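Local coordinates for protein subtilase cytotoxin subunit A (Escherichia coli, PDB 2IY9) that is the serine protease subunit of an AB5 toxin and cleaves the host endoplasmic reticulum chaperone BiP, provoking ER stress and cell death, at residues 49-55 with 112-118; 123-127 with 149-153; 300-304 with 325-330; 106-110 with 280-284. All coordinates share one frame; numbering follows the deposited sequence.

Interaction 1 of 4, residues 49-55 with 112-118; sequences SVVDSGV and ISSRRVI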
loop_
_atom_site.group_PDB
_atom_site.type_symbol
_atom_site.label_atom_id
_atom_site.label_comp_id
_atom_site.label_asym_id
_atom_site.label_seq_id
_atom_site.Cartn_x
_atom_site.Cartn_y
_atom_site.Cartn_z
ATOM N N SER A 49 -8.305 1.356 3.121
ATOM C CA SER A 49 -8.690 -0.044 3.109
ATOM C C SER A 49 -7.442 -0.910 3.339
ATOM O O SER A 49 -6.418 -0.722 2.684
ATOM C CB SER A 49 -9.385 -0.366 1.781
ATOM O OG SER A 49 -9.972 -1.660 1.829
ATOM N N VAL A 50 -7.511 -1.825 4.301
ATOM C CA VAL A 50 -6.401 -2.747 4.533
ATOM C C VAL A 50 -6.872 -4.159 4.188
ATOM O O VAL A 50 -7.569 -4.814 4.984
ATOM C CB VAL A 50 -5.807 -2.636 5.956
ATOM C CG1 VAL A 50 -4.810 -3.776 6.234
ATOM C CG2 VAL A 50 -5.115 -1.302 6.125
ATOM N N VAL A 51 -6.512 -4.587 2.975
ATOM C CA VAL A 51 -6.921 -5.884 2.434
ATOM C C VAL A 51 -5.780 -6.842 2.782
ATOM O O VAL A 51 -4.671 -6.779 2.211
ATOM C CB VAL A 51 -7.208 -5.811 0.912
ATOM C CG1 VAL A 51 -7.770 -7.149 0.395
ATOM C CG2 VAL A 51 -8.195 -4.666 0.605
ATOM N N ASP A 52 -6.040 -7.699 3.765
ATOM C CA ASP A 52 -4.948 -8.380 4.451
ATOM C C ASP A 52 -5.463 -9.507 5.343
ATOM O O ASP A 52 -6.521 -10.080 5.074
ATOM C CB ASP A 52 -4.149 -7.337 5.255
ATOM C CG ASP A 52 -2.662 -7.635 5.291
ATOM O OD1 ASP A 52 -2.292 -8.681 5.879
ATOM O OD2 ASP A 52 -1.871 -6.826 4.740
ATOM N N SER A 53 -4.715 -9.823 6.400
ATOM C CA SER A 53 -5.002 -10.991 7.231
ATOM C C SER A 53 -5.882 -10.674 8.453
ATOM O O SER A 53 -6.054 -11.521 9.330
ATOM C CB SER A 53 -3.686 -11.620 7.684
ATOM O OG SER A 53 -2.998 -10.763 8.582
ATOM N N GLY A 54 -6.434 -9.458 8.501
ATOM C CA GLY A 54 -7.274 -9.022 9.624
ATOM C C GLY A 54 -6.517 -8.089 10.554
ATOM O O GLY A 54 -5.289 -8.173 10.679
ATOM N N VAL A 55 -7.251 -7.187 11.208
ATOM C CA VAL A 55 -6.621 -6.143 12.008
ATOM C C VAL A 55 -7.115 -6.198 13.454
ATOM O O VAL A 55 -8.314 -6.288 13.710
ATOM C CB VAL A 55 -6.868 -4.742 11.402
ATOM C CG1 VAL A 55 -6.347 -3.629 12.344
ATOM C CG2 VAL A 55 -6.228 -4.631 10.022
ATOM N N ILE A 112 -9.137 3.006 9.437
ATOM C CA ILE A 112 -8.802 1.772 8.748
ATOM C C ILE A 112 -10.066 0.929 8.554
ATOM O O ILE A 112 -10.843 0.722 9.494
ATOM C CB ILE A 112 -7.753 0.951 9.572
ATOM C CG1 ILE A 112 -6.417 1.720 9.698
ATOM C CG2 ILE A 112 -7.580 -0.488 9.009
ATOM C CD1 ILE A 112 -5.655 1.923 8.372
ATOM N N SER A 113 -10.262 0.458 7.329
ATOM C CA SER A 113 -11.285 -0.543 7.035
ATOM C C SER A 113 -10.579 -1.856 6.733
ATOM O O SER A 113 -9.924 -1.995 5.687
ATOM C CB SER A 113 -12.147 -0.111 5.850
ATOM O OG SER A 113 -13.098 -1.115 5.540
ATOM N N SER A 114 -10.710 -2.809 7.654
ATOM C CA SER A 114 -10.046 -4.096 7.528
ATOM C C SER A 114 -10.876 -5.060 6.690
ATOM O O SER A 114 -12.067 -5.271 6.952
ATOM C CB SER A 114 -9.758 -4.701 8.890
ATOM O OG SER A 114 -9.075 -5.929 8.738
ATOM N N ARG A 115 -10.249 -5.622 5.665
ATOM C CA ARG A 115 -10.919 -6.597 4.827
ATOM C C ARG A 115 -10.069 -7.852 4.845
ATOM O O ARG A 115 -9.033 -7.944 4.158
ATOM C CB ARG A 115 -11.147 -6.032 3.419
ATOM C CG ARG A 115 -12.111 -4.845 3.418
ATOM C CD ARG A 115 -12.285 -4.182 2.064
ATOM N NE ARG A 115 -13.324 -3.154 2.157
ATOM C CZ ARG A 115 -14.617 -3.375 1.931
ATOM N NH1 ARG A 115 -15.039 -4.590 1.582
ATOM N NH2 ARG A 115 -15.488 -2.384 2.064
ATOM N N ARG A 116 -10.490 -8.817 5.661
ATOM C CA ARG A 116 -9.673 -10.009 5.857
ATOM C C ARG A 116 -9.868 -10.990 4.704
ATOM O O ARG A 116 -10.988 -11.427 4.453
ATOM C CB ARG A 116 -9.939 -10.677 7.206
ATOM C CG ARG A 116 -8.981 -11.853 7.441
ATOM C CD ARG A 116 -9.242 -12.661 8.713
ATOM N NE ARG A 116 -8.767 -14.030 8.483
ATOM C CZ ARG A 116 -9.176 -15.122 9.129
ATOM N NH1 ARG A 116 -10.068 -15.061 10.116
ATOM N NH2 ARG A 116 -8.671 -16.294 8.781
ATOM N N VAL A 117 -8.775 -11.336 4.019
ATOM C CA VAL A 117 -8.845 -12.218 2.838
ATOM C C VAL A 117 -8.006 -13.502 2.950
ATOM O O VAL A 117 -8.121 -14.405 2.102
ATOM C CB VAL A 117 -8.468 -11.463 1.533
ATOM C CG1 VAL A 117 -9.471 -10.363 1.248
ATOM C CG2 VAL A 117 -7.052 -10.900 1.613
ATOM N N ILE A 118 -7.160 -13.550 3.984
ATOM C CA ILE A 118 -6.264 -14.670 4.288
ATOM C C ILE A 118 -6.147 -14.805 5.819
ATOM O O ILE A 118 -6.463 -13.867 6.544
ATOM C CB ILE A 118 -4.847 -14.500 3.641
ATOM C CG1 ILE A 118 -4.152 -13.212 4.125
ATOM C CG2 ILE A 118 -4.929 -14.574 2.102
ATOM C CD1 ILE A 118 -2.738 -12.984 3.556
HETATM O O HOH W 1 -7.090 -6.944 6.991
#
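Val-50 O accepts two hydrogen bonds: Arg-115 N donates to it over 2.9 Å with a nearly straight N-H (176°), and a water donates to it as well. That water also accepts from Gly-54 N and meets Ser-114 OG at 2.8 Å, so it ties the loop after the strand, at Gly-54, to both strands. Strands 49-52 and 112-116 run parallel, their axes 4.7 Å apart, and the remaining backbone bonds are Val-50 N to Ser-113 O (2.8 Å), Asp-52 N to Arg-115 O and Val-117 N to Asp-52 O (2.8 Å). On the face of Val-50, its CG2 meets Ile-112 CG2 at 3.9 Å. On the face of Val-51, CG1 lies anti to the backbone N (chi1 -174°) and thereby reaches Val-117 CG1 at 3.7 Å. Ser-49 OG sits at the guanidinium edge of Arg-115, 3.4 Å from Arg-115 CD; both side chains are bound to Glu-144. The extended chain of Arg-116 passes along the Ser-53 carbonyl, and its NE bonds Ile-118 O from above that carbonyl's plane while NH1 pairs with Asp-74. Asp-52 belongs to the charge relay system inferred for this protease. The bonds to its backbone N and O imply that its main chain is anchored at the strand's C-terminal end, which would position the residue from which the carboxylate reaches toward His-89.

Interaction 2 of 4, residues 123-127 with 149-153; sequences QDSWI and ISGGQ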
loop_
_atom_site.group_PDB
_atom_site.type_symbol
_atom_site.label_atom_id
_atom_site.label_comp_id
_atom_site.label_asym_id
_atom_site.label_seq_id
_atom_site.Cartn_x
_atom_site.Cartn_y
_atom_site.Cartn_z
ATOM N N GLN A 123 -12.672 -18.377 -2.433
ATOM C CA GLN A 123 -11.916 -18.278 -3.681
ATOM C C GLN A 123 -11.915 -16.833 -4.145
ATOM O O GLN A 123 -12.933 -16.146 -4.048
ATOM C CB GLN A 123 -12.478 -19.175 -4.772
ATOM C CG GLN A 123 -11.615 -19.185 -6.021
ATOM C CD GLN A 123 -12.312 -19.827 -7.184
ATOM O OE1 GLN A 123 -12.764 -20.959 -7.088
ATOM N NE2 GLN A 123 -12.412 -19.107 -8.295
ATOM N N ASP A 124 -10.759 -16.376 -4.616
ATOM C CA ASP A 124 -10.599 -15.018 -5.132
ATOM C C ASP A 124 -10.967 -13.974 -4.069
ATOM O O ASP A 124 -11.516 -12.911 -4.382
ATOM C CB ASP A 124 -11.422 -14.831 -6.417
ATOM C CG ASP A 124 -10.958 -15.741 -7.553
ATOM O OD1 ASP A 124 -9.740 -15.991 -7.671
ATOM O OD2 ASP A 124 -11.814 -16.203 -8.333
ATOM N N SER A 125 -10.662 -14.295 -2.812
ATOM C CA SER A 125 -11.066 -13.468 -1.678
ATOM C C SER A 125 -10.582 -12.026 -1.856
ATOM O O SER A 125 -11.327 -11.080 -1.576
ATOM C CB SER A 125 -10.547 -14.062 -0.367
ATOM O OG SER A 125 -9.147 -14.237 -0.412
ATOM N N TRP A 126 -9.344 -11.889 -2.335
ATOM C CA TRP A 126 -8.760 -10.607 -2.736
ATOM C C TRP A 126 -9.708 -9.833 -3.648
ATOM O O TRP A 126 -9.958 -8.641 -3.428
ATOM C CB TRP A 126 -7.424 -10.815 -3.462
ATOM C CG TRP A 126 -6.405 -11.580 -2.684
ATOM C CD1 TRP A 126 -6.181 -12.928 -2.727
ATOM C CD2 TRP A 126 -5.464 -11.047 -1.745
ATOM N NE1 TRP A 126 -5.160 -13.267 -1.872
ATOM C CE2 TRP A 126 -4.704 -12.134 -1.252
ATOM C CE3 TRP A 126 -5.191 -9.759 -1.265
ATOM C CZ2 TRP A 126 -3.690 -11.973 -0.299
ATOM C CZ3 TRP A 126 -4.174 -9.599 -0.321
ATOM C CH2 TRP A 126 -3.443 -10.702 0.154
ATOM N N ILE A 127 -10.232 -10.515 -4.666
ATOM C CA ILE A 127 -11.168 -9.903 -5.617
ATOM C C ILE A 127 -12.527 -9.589 -4.992
ATOM O O ILE A 127 -13.066 -8.501 -5.209
ATOM C CB ILE A 127 -11.291 -10.739 -6.923
ATOM C CG1 ILE A 127 -9.935 -10.728 -7.647
ATOM C CG2 ILE A 127 -12.416 -10.205 -7.821
ATOM C CD1 ILE A 127 -9.720 -11.843 -8.654
ATOM N N ILE A 149 -2.869 -3.125 -0.429
ATOM C CA ILE A 149 -2.707 -4.556 -0.621
ATOM C C ILE A 149 -1.218 -4.903 -0.466
ATOM O O ILE A 149 -0.472 -4.990 -1.444
ATOM C CB ILE A 149 -3.295 -5.014 -1.982
ATOM C CG1 ILE A 149 -4.718 -4.433 -2.140
ATOM C CG2 ILE A 149 -3.253 -6.558 -2.098
ATOM C CD1 ILE A 149 -5.609 -5.085 -3.189
ATOM N N SER A 150 -0.810 -5.078 0.788
ATOM C CA SER A 150 0.561 -5.444 1.142
ATOM C C SER A 150 0.768 -6.955 0.974
ATOM O O SER A 150 1.023 -7.681 1.941
ATOM C CB SER A 150 0.864 -5.030 2.586
ATOM O OG SER A 150 1.097 -3.642 2.697
ATOM N N GLY A 151 0.641 -7.418 -0.264
ATOM C CA GLY A 151 0.735 -8.834 -0.590
ATOM C C GLY A 151 -0.102 -9.076 -1.822
ATOM O O GLY A 151 -0.133 -8.243 -2.734
ATOM N N GLY A 152 -0.807 -10.201 -1.835
ATOM C CA GLY A 152 -1.673 -10.524 -2.951
ATOM C C GLY A 152 -1.640 -11.990 -3.321
ATOM O O GLY A 152 -1.223 -12.835 -2.525
ATOM N N GLN A 153 -2.055 -12.270 -4.549
ATOM C CA GLN A 153 -2.299 -13.622 -5.007
ATOM C C GLN A 153 -1.311 -13.997 -6.108
ATOM O O GLN A 153 -1.107 -13.229 -7.047
ATOM C CB GLN A 153 -3.731 -13.694 -5.542
ATOM C CG GLN A 153 -4.172 -15.046 -6.056
ATOM C CD GLN A 153 -5.619 -15.027 -6.540
ATOM O OE1 GLN A 153 -6.376 -15.974 -6.306
ATOM N NE2 GLN A 153 -6.012 -13.942 -7.200
#
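Ile-149, the last residue of its strand, places CG2 3.6 Å from Trp-126 CZ3, an oblique approach near the six-membered end of the indole. Ser-150 turns its side chain from the tryptophan; its OG bonds Asn-148 and Ser-272 O, and its carbonyl accepts from His-89 NE2. At Gly-151 the chain swings back toward the ring, bringing its C to 4.2 Å from Trp-126 CH2, again obliquely. Gly-152 then lies over one indole face: its CA is 3.5 Å from the centroid of the six-membered ring and 10° off the normal, a CH-pi contact, while its N approaches Trp-126 CH2 to 3.3 Å. Gly-152 adopts a backbone conformation natural only to glycine, and this lays its CA on the ring. Gln-153 continues over the same face with its N above the rim, and its CB comes to 3.8 Å from Trp-126 CD1. Chi1 of -57° sets CG of Trp-126 anti to the carbonyl carbon and directs the indole here; contacts with Val-51, Val-117, Ile-118 and Trp-162 pack round it. With no hydrogen bond across the contact, the evidence is for packing of backbone on an aromatic face. Ser-150 to Gly-152 probably corresponds to the Ser-Leu-Gly segment that lines the substrate cleft of subtilisins, consistent with Gly-151 lying about 5 Å from the side chain of Ser-272.

Interaction 3 of 4, residues 300-304 with 325-330; sequences TLLES and KAISMF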
loop_
_atom_site.group_PDB
_atom_site.type_symbol
_atom_site.label_atom_id
_atom_site.label_comp_id
_atom_site.label_asym_id
_atom_site.label_seq_id
_atom_site.Cartn_x
_atom_site.Cartn_y
_atom_site.Cartn_z
ATOM N N THR A 300 0.272 12.879 -9.237
ATOM C CA THR A 300 0.997 13.731 -8.298
ATOM C C THR A 300 2.019 12.917 -7.499
ATOM O O THR A 300 3.151 13.355 -7.326
ATOM C CB THR A 300 0.058 14.535 -7.383
ATOM O OG1 THR A 300 -0.782 15.370 -8.190
ATOM C CG2 THR A 300 0.862 15.421 -6.420
ATOM N N LEU A 301 1.641 11.725 -7.046
ATOM C CA LEU A 301 2.590 10.853 -6.338
ATOM C C LEU A 301 3.827 10.546 -7.182
ATOM O O LEU A 301 4.961 10.705 -6.720
ATOM C CB LEU A 301 1.931 9.540 -5.917
ATOM C CG LEU A 301 2.831 8.643 -5.042
ATOM C CD1 LEU A 301 2.927 9.194 -3.611
ATOM C CD2 LEU A 301 2.302 7.219 -5.032
ATOM N N LEU A 302 3.596 10.120 -8.421
ATOM C CA LEU A 302 4.676 9.719 -9.311
ATOM C C LEU A 302 5.521 10.882 -9.789
ATOM O O LEU A 302 6.748 10.769 -9.803
ATOM C CB LEU A 302 4.140 8.927 -10.504
ATOM C CG LEU A 302 3.349 7.672 -10.113
ATOM C CD1 LEU A 302 3.007 6.899 -11.378
ATOM C CD2 LEU A 302 4.109 6.791 -9.106
ATOM N N GLU A 303 4.873 11.980 -10.187
ATOM C CA GLU A 303 5.604 13.171 -10.629
ATOM C C GLU A 303 6.473 13.756 -9.531
ATOM O O GLU A 303 7.584 14.214 -9.793
ATOM C CB GLU A 303 4.653 14.254 -11.159
ATOM C CG GLU A 303 4.376 14.131 -12.651
ATOM C CD GLU A 303 3.336 15.122 -13.148
ATOM O OE1 GLU A 303 2.778 14.882 -14.239
ATOM O OE2 GLU A 303 3.066 16.123 -12.449
ATOM N N SER A 304 5.953 13.744 -8.305
ATOM C CA SER A 304 6.657 14.314 -7.166
ATOM C C SER A 304 7.787 13.421 -6.641
ATOM O O SER A 304 8.637 13.882 -5.874
ATOM C CB SER A 304 5.663 14.612 -6.042
ATOM O OG SER A 304 5.304 13.401 -5.405
ATOM N N LYS A 325 7.172 16.498 -1.143
ATOM C CA LYS A 325 6.767 16.982 -2.450
ATOM C C LYS A 325 5.359 16.508 -2.853
ATOM O O LYS A 325 4.570 17.311 -3.349
ATOM C CB LYS A 325 7.817 16.604 -3.503
ATOM C CG LYS A 325 7.655 17.286 -4.858
ATOM C CD LYS A 325 7.992 18.773 -4.810
ATOM C CE LYS A 325 8.053 19.375 -6.212
ATOM N NZ LYS A 325 6.902 18.944 -7.058
ATOM N N ALA A 326 5.049 15.225 -2.640
ATOM C CA ALA A 326 3.713 14.696 -2.945
ATOM C C ALA A 326 2.604 15.450 -2.212
ATOM O O ALA A 326 1.616 15.864 -2.824
ATOM C CB ALA A 326 3.632 13.196 -2.623
ATOM N N ILE A 327 2.780 15.617 -0.904
ATOM C CA ILE A 327 1.763 16.237 -0.058
ATOM C C ILE A 327 1.679 17.736 -0.364
ATOM O O ILE A 327 0.588 18.260 -0.591
ATOM C CB ILE A 327 1.984 15.929 1.448
ATOM C CG1 ILE A 327 1.698 14.440 1.719
ATOM C CG2 ILE A 327 1.110 16.851 2.340
ATOM C CD1 ILE A 327 2.261 13.899 3.028
ATOM N N SER A 328 2.835 18.398 -0.415
ATOM C CA SER A 328 2.914 19.815 -0.792
ATOM C C SER A 328 2.215 20.101 -2.124
ATOM O O SER A 328 1.345 20.966 -2.192
ATOM C CB SER A 328 4.370 20.282 -0.833
ATOM O OG SER A 328 4.440 21.690 -1.000
ATOM N N MET A 329 2.575 19.358 -3.170
ATOM C CA MET A 329 1.972 19.548 -4.500
ATOM C C MET A 329 0.463 19.332 -4.499
ATOM O O MET A 329 -0.299 20.155 -5.018
ATOM C CB MET A 329 2.616 18.623 -5.541
ATOM C CG MET A 329 3.987 19.068 -6.052
ATOM S SD MET A 329 4.102 20.789 -6.624
ATOM C CE MET A 329 2.990 20.808 -8.035
ATOM N N PHE A 330 0.028 18.215 -3.934
ATOM C CA PHE A 330 -1.384 17.888 -3.978
ATOM C C PHE A 330 -2.210 18.851 -3.131
ATOM O O PHE A 330 -3.258 19.324 -3.569
ATOM C CB PHE A 330 -1.634 16.446 -3.537
ATOM C CG PHE A 330 -3.009 15.963 -3.863
ATOM C CD1 PHE A 330 -3.310 15.500 -5.141
ATOM C CD2 PHE A 330 -4.019 16.014 -2.909
ATOM C CE1 PHE A 330 -4.597 15.059 -5.453
ATOM C CE2 PHE A 330 -5.308 15.577 -3.211
ATOM C CZ PHE A 330 -5.596 15.098 -4.484
HETATM O O HOH W 2 8.229 17.034 -9.011
#
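The short helical segments 300-304 and 325-330 cross at 125° with their axes 8.6 Å apart, and the nearest CA atoms, those of Ser-304 and Ala-326, are separated by 5.2 Å. Such an approach is allowed by the small side chains at the crossing. Ser-304 is directed at the other helix, where its CB touches Lys-325 CG at 3.5 Å and its OG lies 3.2 Å from Ala-326 CA. With chi1 76°, that hydroxyl sits between the backbone N and the carbonyl carbon, which keeps it near the carbonyl O of Thr-300, one turn back, as well as against alanine. Thr-300 uses its methyl: CG2, anti to the backbone N, is 3.7 Å from Ala-326 O and 3.8 Å from Met-329 CB, and so rests on the far helix's backbone beside the root of Met-329. Its OG1, bonded to Glu-296 O in its own helix, lies in the plane of the Phe-330 ring at the edge, 4.0 Å from Phe-330 CD1; the two side chains cross at about a right angle. Leu-301 sets off away from the partner helix, yet its CD1 comes back to Ala-326 CB at 4.2 Å. At the solvent-facing margin, Lys-325 bends at chi2 and chi4, and a water accepts from its NZ while donating to Glu-303 O. No direct hydrogen bond links the two segments, so van der Waals contact and this water bridge join them. The arrangement is an oblique helix-helix packing in which the start of the A2 domain, the part that enters the SubB pore, docks through helix 323-331 on helix 294-304 of the subtilase body.

Interaction 4 of 4, residues 106-110 with 280-284; sequences VYPHA and GVLAA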
loop_
_atom_site.group_PDB
_atom_site.type_symbol
_atom_site.label_atom_id
_atom_site.label_comp_id
_atom_site.label_asym_id
_atom_site.label_seq_id
_atom_site.Cartn_x
_atom_site.Cartn_y
_atom_site.Cartn_z
ATOM N N VAL A 106 2.110 6.874 9.356
ATOM C CA VAL A 106 2.373 7.927 8.380
ATOM C C VAL A 106 1.308 9.020 8.431
ATOM O O VAL A 106 1.639 10.216 8.392
ATOM C CB VAL A 106 2.470 7.362 6.936
ATOM C CG1 VAL A 106 2.458 8.508 5.905
ATOM C CG2 VAL A 106 3.714 6.524 6.788
ATOM N N TYR A 107 0.036 8.612 8.502
ATOM C CA TYR A 107 -1.074 9.566 8.621
ATOM C C TYR A 107 -2.006 9.116 9.755
ATOM O O TYR A 107 -3.011 8.437 9.523
ATOM C CB TYR A 107 -1.818 9.759 7.283
ATOM C CG TYR A 107 -2.807 10.925 7.299
ATOM C CD1 TYR A 107 -2.394 12.212 7.668
ATOM C CD2 TYR A 107 -4.145 10.743 6.941
ATOM C CE1 TYR A 107 -3.286 13.288 7.701
ATOM C CE2 TYR A 107 -5.056 11.813 6.974
ATOM C CZ TYR A 107 -4.615 13.077 7.358
ATOM O OH TYR A 107 -5.490 14.130 7.391
ATOM N N PRO A 108 -1.654 9.473 11.005
ATOM C CA PRO A 108 -2.413 8.992 12.162
ATOM C C PRO A 108 -3.862 9.486 12.251
ATOM O O PRO A 108 -4.630 8.940 13.040
ATOM C CB PRO A 108 -1.586 9.478 13.360
ATOM C CG PRO A 108 -0.771 10.588 12.845
ATOM C CD PRO A 108 -0.490 10.286 11.410
ATOM N N HIS A 109 -4.223 10.498 11.464
ATOM C CA HIS A 109 -5.618 10.949 11.375
ATOM C C HIS A 109 -6.513 9.990 10.596
ATOM O O HIS A 109 -7.737 10.060 10.713
ATOM C CB HIS A 109 -5.706 12.337 10.734
ATOM C CG HIS A 109 -4.992 13.399 11.501
ATOM N ND1 HIS A 109 -4.211 14.360 10.891
ATOM C CD2 HIS A 109 -4.932 13.653 12.830
ATOM C CE1 HIS A 109 -3.704 15.161 11.813
ATOM N NE2 HIS A 109 -4.122 14.751 12.997
ATOM N N ALA A 110 -5.904 9.131 9.776
ATOM C CA ALA A 110 -6.663 8.157 8.980
ATOM C C ALA A 110 -7.347 7.111 9.842
ATOM O O ALA A 110 -6.920 6.828 10.954
ATOM C CB ALA A 110 -5.758 7.470 7.947
ATOM N N GLY A 280 -0.039 5.377 3.296
ATOM C CA GLY A 280 -0.178 6.464 4.281
ATOM C C GLY A 280 0.027 7.840 3.663
ATOM O O GLY A 280 -0.659 8.801 4.020
ATOM N N VAL A 281 0.965 7.935 2.729
ATOM C CA VAL A 281 1.225 9.200 2.034
ATOM C C VAL A 281 0.017 9.542 1.156
ATOM O O VAL A 281 -0.466 10.660 1.183
ATOM C CB VAL A 281 2.534 9.158 1.207
ATOM C CG1 VAL A 281 2.717 10.462 0.395
ATOM C CG2 VAL A 281 3.745 8.896 2.131
ATOM N N LEU A 282 -0.484 8.572 0.401
ATOM C CA LEU A 282 -1.682 8.809 -0.394
ATOM C C LEU A 282 -2.882 9.194 0.482
ATOM O O LEU A 282 -3.669 10.068 0.104
ATOM C CB LEU A 282 -2.004 7.611 -1.285
ATOM C CG LEU A 282 -1.152 7.411 -2.541
ATOM C CD1 LEU A 282 -1.309 5.944 -3.023
ATOM C CD2 LEU A 282 -1.526 8.382 -3.649
ATOM N N ALA A 283 -3.000 8.575 1.655
ATOM C CA ALA A 283 -4.065 8.937 2.611
ATOM C C ALA A 283 -3.973 10.412 3.007
ATOM O O ALA A 283 -4.983 11.125 3.011
ATOM C CB ALA A 283 -4.017 8.046 3.846
ATOM N N ALA A 284 -2.758 10.855 3.330
ATOM C CA ALA A 284 -2.488 12.235 3.706
ATOM C C ALA A 284 -2.873 13.204 2.588
ATOM O O ALA A 284 -3.499 14.228 2.838
ATOM C CB ALA A 284 -1.019 12.400 4.080
#
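Val-106 holds CG1 anti to its own nitrogen (chi1 168°), and Tyr-107 likewise turns CG to that position (chi1 -169°); the two torsions bring the methyl group and the phenol ring onto helix 271-288. Val-106 CG1 presses on the helix backbone at 3.4 Å from Gly-280 C and meets Val-281 CG2 at 4.0 Å. Gly-280 has no side chain, and Val-106 occupies the space beside its CA, with the two CA atoms 5.0 Å apart. One turn further along the helix, Ala-284 CA lies over the centre of the Tyr-107 ring, 3.8 Å from the centroid and 11° off the normal, a CH-pi contact. Ala-284 CB is 3.8 Å from Tyr-107 CD1, while Ala-283 CB meets Tyr-107 CD2 at 4.1 Å on the other side of the ring's axis. The contact joins two parts of the subtilase fold: the loop between helix 84-98 and strand 111-116, and the long helix 271-288, which carries Ser-272 of the inferred charge relay system near its start. The loop forms a type I turn from Tyr-107 to Ala-110, closed by Ala-110 N donating to Tyr-107 O. That turn carries His-109 CB to the opposite face of the tyrosine ring, 3.6 Å above its plane and toward the rim, so the ring is sandwiched between its own turn and the helix. Ala-110 CB adds a looser contact with Ala-283 CB. Gly-280 O, 3.6 Å from Tyr-107 CB, accepts from Ala-284 N.

Interactions 1 and 2 adjoin, with centres 10 Å apart: strand 111-116 leads into helix 125-134, and a probable hydrogen bond joins Val-117 O and Ser-125 OG. Interaction 1 lies within the parallel sheet, and interaction 2 packs a helix on the loop that leaves its strand 147-149. Interactions 3 and 4 also touch, 14 Å apart between centres, where helix 271-288 meets helices 294-304 and 323-331 through Val-281, Leu-282 and Ala-284. Interaction 3 lies on the side of the chain's centre opposite to interactions 1 and 2, about 27 and 28 Å away between centres. Segment 106-110 leads directly into strand 111-116, so interactions 1 and 4 alternate along the chain. Helix 271-288 thus touches both the loop that enters strand 111-116 and the helix at the start of the A2 domain.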